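PDB 3B1N: ribokinase, putative from Burkholderia thailandensis, which probably acts as a nucleoside kinase of the ribokinase (PfkB) family, transferring a phosphate to nucleosides such as inosine. Local coordinates for residues Phe165-Gly170 with Ala177-Ser182. Residues are numbered along the deposited sequence; the frame is centred on the assembly and turned at random.
With MZR (5-hydroxy-1-(beta-D-ribofuranosyl)-1H-imidazole-4-carboxamide), chain F.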
ATOM      1  N   PHE B 165       5.206  17.892  19.483  1.00 13.30           N
ATOM      2  CA  PHE B 165       5.697  16.527  19.216  1.00 14.51           C
ATOM      3  C   PHE B 165       4.609  15.768  18.458  1.00 14.95           C
ATOM      4  O   PHE B 165       3.487  15.622  18.942  1.00 14.71           O
ATOM      5  CB  PHE B 165       6.041  15.850  20.532  1.00 14.41           C
ATOM      6  CG  PHE B 165       6.537  14.431  20.390  1.00 15.01           C
ATOM      7  CD1 PHE B 165       7.582  14.124  19.525  1.00 17.92           C
ATOM      8  CD2 PHE B 165       5.986  13.435  21.169  1.00 16.52           C
ATOM      9  CE1 PHE B 165       8.052  12.793  19.425  1.00 19.54           C
ATOM     10  CE2 PHE B 165       6.415  12.113  21.049  1.00 17.21           C
ATOM     11  CZ  PHE B 165       7.454  11.816  20.175  1.00 18.92           C
ATOM     12  N   ASP B 166       4.955  15.292  17.257  1.00 13.99           N
ATOM     13  CA  ASP B 166       4.073  14.647  16.341  0.50 14.92           C
ATOM     14  C   ASP B 166       4.726  13.247  16.001  1.00 15.67           C
ATOM     15  O   ASP B 166       5.337  13.201  14.907  1.00 16.09           O
ATOM     16  CB  ASP B 166       4.088  15.686  15.182  0.50 14.99           C
ATOM     17  CG  ASP B 166       3.417  15.250  13.912  0.50 15.52           C
ATOM     18  OD1 ASP B 166       2.512  14.405  13.959  0.50 18.43           O
ATOM     19  OD2 ASP B 166       3.825  15.803  12.828  0.50 15.93           O
ATOM     20  N   PRO B 167       4.628  12.196  16.862  1.00 16.05           N
ATOM     21  CA  PRO B 167       5.341  10.937  16.575  1.00 16.62           C
ATOM     22  C   PRO B 167       4.825  10.291  15.280  1.00 18.67           C
ATOM     23  O   PRO B 167       5.632   9.772  14.473  1.00 18.30           O
ATOM     24  CB  PRO B 167       5.146  10.107  17.846  1.00 17.76           C
ATOM     25  CG  PRO B 167       3.918  10.693  18.551  1.00 17.71           C
ATOM     26  CD  PRO B 167       3.935  12.145  18.176  1.00 16.00           C
ATOM     27  N   GLY B 168       3.520  10.426  15.050  1.00 16.13           N
ATOM     28  CA  GLY B 168       2.908  10.065  13.757  1.00 18.55           C
ATOM     29  C   GLY B 168       3.316   8.664  13.303  1.00 17.91           C
ATOM     30  O   GLY B 168       3.337   7.711  14.059  1.00 16.14           O
ATOM     31  N   GLN B 169       3.640   8.581  12.031  1.00 18.40           N
ATOM     32  CA  GLN B 169       4.046   7.320  11.438  1.00 18.62           C
ATOM     33  C   GLN B 169       5.312   6.725  12.012  1.00 19.33           C
ATOM     34  O   GLN B 169       5.662   5.575  11.707  1.00 19.12           O
ATOM     35  CB  GLN B 169       4.234   7.550   9.944  1.00 19.99           C
ATOM     36  CG  GLN B 169       2.947   7.854   9.247  1.00 24.35           C
ATOM     37  CD  GLN B 169       2.810   9.305   8.887  1.00 29.67           C
ATOM     38  OE1 GLN B 169       3.127  10.215   9.676  1.00 28.58           O
ATOM     39  NE2 GLN B 169       2.305   9.539   7.679  1.00 31.28           N
ATOM     40  N   GLY B 170       6.015   7.498  12.836  1.00 18.02           N
ATOM     41  CA  GLY B 170       7.268   7.043  13.429  1.00 18.77           C
ATOM     42  C   GLY B 170       7.049   6.231  14.681  1.00 19.76           C
ATOM     43  O   GLY B 170       8.003   5.671  15.245  1.00 18.57           O
ATOM     44  N   ALA B 177       9.405   3.726  27.077  1.00 23.84           N
ATOM     45  CA  ALA B 177      10.253   4.619  27.845  1.00 23.87           C
ATOM     46  C   ALA B 177      10.630   5.888  27.054  1.00 23.26           C
ATOM     47  O   ALA B 177      10.513   7.006  27.579  1.00 23.23           O
ATOM     48  CB  ALA B 177      11.503   3.875  28.350  1.00 23.82           C
ATOM     49  N   THR B 178      11.043   5.704  25.796  1.00 23.36           N
ATOM     50  CA  THR B 178      11.414   6.845  24.944  0.50 23.07           C
ATOM     51  C   THR B 178      10.176   7.666  24.581  1.00 22.21           C
ATOM     52  O   THR B 178      10.244   8.893  24.471  1.00 21.91           O
ATOM     53  CB  THR B 178      12.158   6.432  23.657  0.50 23.02           C
ATOM     54  OG1 THR B 178      11.378   5.473  22.931  0.50 24.66           O
ATOM     55  CG2 THR B 178      13.535   5.833  23.995  0.50 23.85           C
ATOM     56  N   LEU B 179       9.040   7.001  24.421  1.00 21.92           N
ATOM     57  CA  LEU B 179       7.811   7.736  24.122  1.00 20.68           C
ATOM     58  C   LEU B 179       7.332   8.594  25.304  1.00 21.17           C
ATOM     59  O   LEU B 179       7.027   9.795  25.143  1.00 20.24           O
ATOM     60  CB  LEU B 179       6.733   6.778  23.589  1.00 20.97           C
ATOM     61  CG  LEU B 179       5.437   7.400  23.073  1.00 20.60           C
ATOM     62  CD1 LEU B 179       5.733   8.452  21.953  1.00 20.42           C
ATOM     63  CD2 LEU B 179       4.489   6.353  22.579  1.00 17.12           C
ATOM     64  N   ARG B 180       7.271   8.002  26.501  1.00 20.91           N
ATOM     65  CA  ARG B 180       6.976   8.784  27.708  1.00 20.73           C
ATOM     66  C   ARG B 180       7.941   9.959  27.898  1.00 20.75           C
ATOM     67  O   ARG B 180       7.508  11.081  28.179  1.00 20.61           O
ATOM     68  CB  ARG B 180       7.013   7.885  28.951  1.00 20.97           C
ATOM     69  CG  ARG B 180       5.803   6.970  29.112  1.00 23.34           C
ATOM     70  CD  ARG B 180       5.823   6.276  30.500  1.00 25.96           C
ATOM     71  NE  ARG B 180       6.979   5.373  30.622  1.00 25.60           N
ATOM     72  CZ  ARG B 180       6.987   4.104  30.222  1.00 26.35           C
ATOM     73  NH1 ARG B 180       8.098   3.385  30.362  1.00 28.01           N
ATOM     74  NH2 ARG B 180       5.913   3.563  29.649  1.00 27.55           N
ATOM     75  N   ARG B 181       9.238   9.724  27.708  1.00 20.99           N
ATOM     76  CA  ARG B 181      10.222  10.811  27.840  1.00 21.75           C
ATOM     77  C   ARG B 181       9.948  11.948  26.851  1.00 21.42           C
ATOM     78  O   ARG B 181       9.971  13.131  27.215  1.00 21.29           O
ATOM     79  CB  ARG B 181      11.647  10.279  27.716  1.00 22.72           C
ATOM     80  CG  ARG B 181      12.727  11.338  27.548  1.00 24.32           C
ATOM     81  CD  ARG B 181      12.886  12.172  28.805  1.00 28.06           C
ATOM     82  NE  ARG B 181      14.090  12.982  28.684  1.00 31.13           N
ATOM     83  CZ  ARG B 181      14.503  13.854  29.595  1.00 33.15           C
ATOM     84  NH1 ARG B 181      13.819  14.026  30.717  1.00 32.80           N
ATOM     85  NH2 ARG B 181      15.596  14.556  29.369  1.00 32.42           N
ATOM     86  N   SER B 182       9.660  11.579  25.604  1.00 21.01           N
ATOM     87  CA  SER B 182       9.419  12.594  24.563  1.00 20.54           C
ATOM     88  C   SER B 182       8.230  13.482  24.886  1.00 19.34           C
ATOM     89  O   SER B 182       8.286  14.701  24.662  1.00 20.01           O
ATOM     90  CB  SER B 182       9.259  11.896  23.204  1.00 20.37           C
ATOM     91  OG  SER B 182      10.460  11.246  22.861  1.00 24.23           O
TER
HETATM   92  N1  MZR F 401       8.566   8.455   8.553  1.00 14.83           N
HETATM   93  O3  MZR F 401       7.544  10.551   7.020  1.00 13.76           O
HETATM   94  C4  MZR F 401       6.673   9.511   6.630  1.00 13.32           C
HETATM   95  C5  MZR F 401       6.712   8.150   7.114  1.00 13.51           C
HETATM   96  C6  MZR F 401       7.677   7.603   8.071  1.00 15.14           C
HETATM   97  O6  MZR F 401       7.563   6.385   8.322  1.00 16.75           O
HETATM   98  N7  MZR F 401       5.683   7.556   6.449  1.00 12.63           N
HETATM   99  C8  MZR F 401       5.089   8.478   5.658  1.00 13.29           C
HETATM  100  N9  MZR F 401       5.693   9.698   5.757  1.00 10.91           N
HETATM  101  C1' MZR F 401       5.290  10.945   5.087  1.00 10.10           C
HETATM  102  C2' MZR F 401       5.004  10.881   3.597  1.00 10.72           C
HETATM  103  O2' MZR F 401       6.218  11.228   2.940  1.00  9.82           O
HETATM  104  C3' MZR F 401       3.828  11.877   3.443  1.00 10.89           C
HETATM  105  O3' MZR F 401       4.060  13.014   2.607  1.00  8.82           O
HETATM  106  C4' MZR F 401       3.504  12.309   4.849  1.00 11.70           C
HETATM  107  O4' MZR F 401       4.020  11.260   5.647  1.00 12.58           O
HETATM  108  C5' MZR F 401       2.014  12.448   5.053  1.00 14.07           C
HETATM  109  O5' MZR F 401       1.830  12.896   6.423  1.00 17.97           O
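Leu179 and Ser182, one turn apart on helix 176-185, meet the ring of Phe165 from two directions and illustrate how a helix can settle on the end of the strand that leads to it. Along the helix, Thr178 comes first and takes part indirectly, through its carbonyl oxygen. In Leu179, CG stands anti to the backbone N (chi1 -173°), which carries the CD1 branch to the aromatic edge. There Leu179 CD1 lies in the plane of the ring, 3.8 Å from Phe165 CE2, and the two side chains cross at about a right angle. The same methyl only grazes Pro167, with Leu179 CD1 4.5 Å from Pro167 CG.

The CB of Ser182 points toward the strand and makes a CH-pi interaction over one face, 3.9 Å from the centroid of the Phe165 ring and 29° off the normal. Pro167 CD covers the opposite face, 3.7 Å from the ring plane and displaced toward the rim, which clamps the phenyl between methylene groups. The hydroxyl of Ser182, a buried residue, folds back to its own helix, where OG donates to Thr178 O at 2.9 Å; this bond gives the hydroxyl a partner while CB meets the ring. That carbonyl also accepts the amide of Ser182, the two donors arriving from opposite faces of its plane.

Thr153 of helix 146-158 touches both Phe165 and Ser182. Farther along the loop, beyond this apolar join, Gln169 brings NE2 to 3.2 Å from O4' of the bound mizoribine. Strands 163-165 and 188-192 are parallel neighbours linked through helix 176-185, so the arrangement is the first half of a beta-alpha-beta crossover in the Rossmann-like ribokinase fold, its strand-to-helix loop lining the nucleoside pocket.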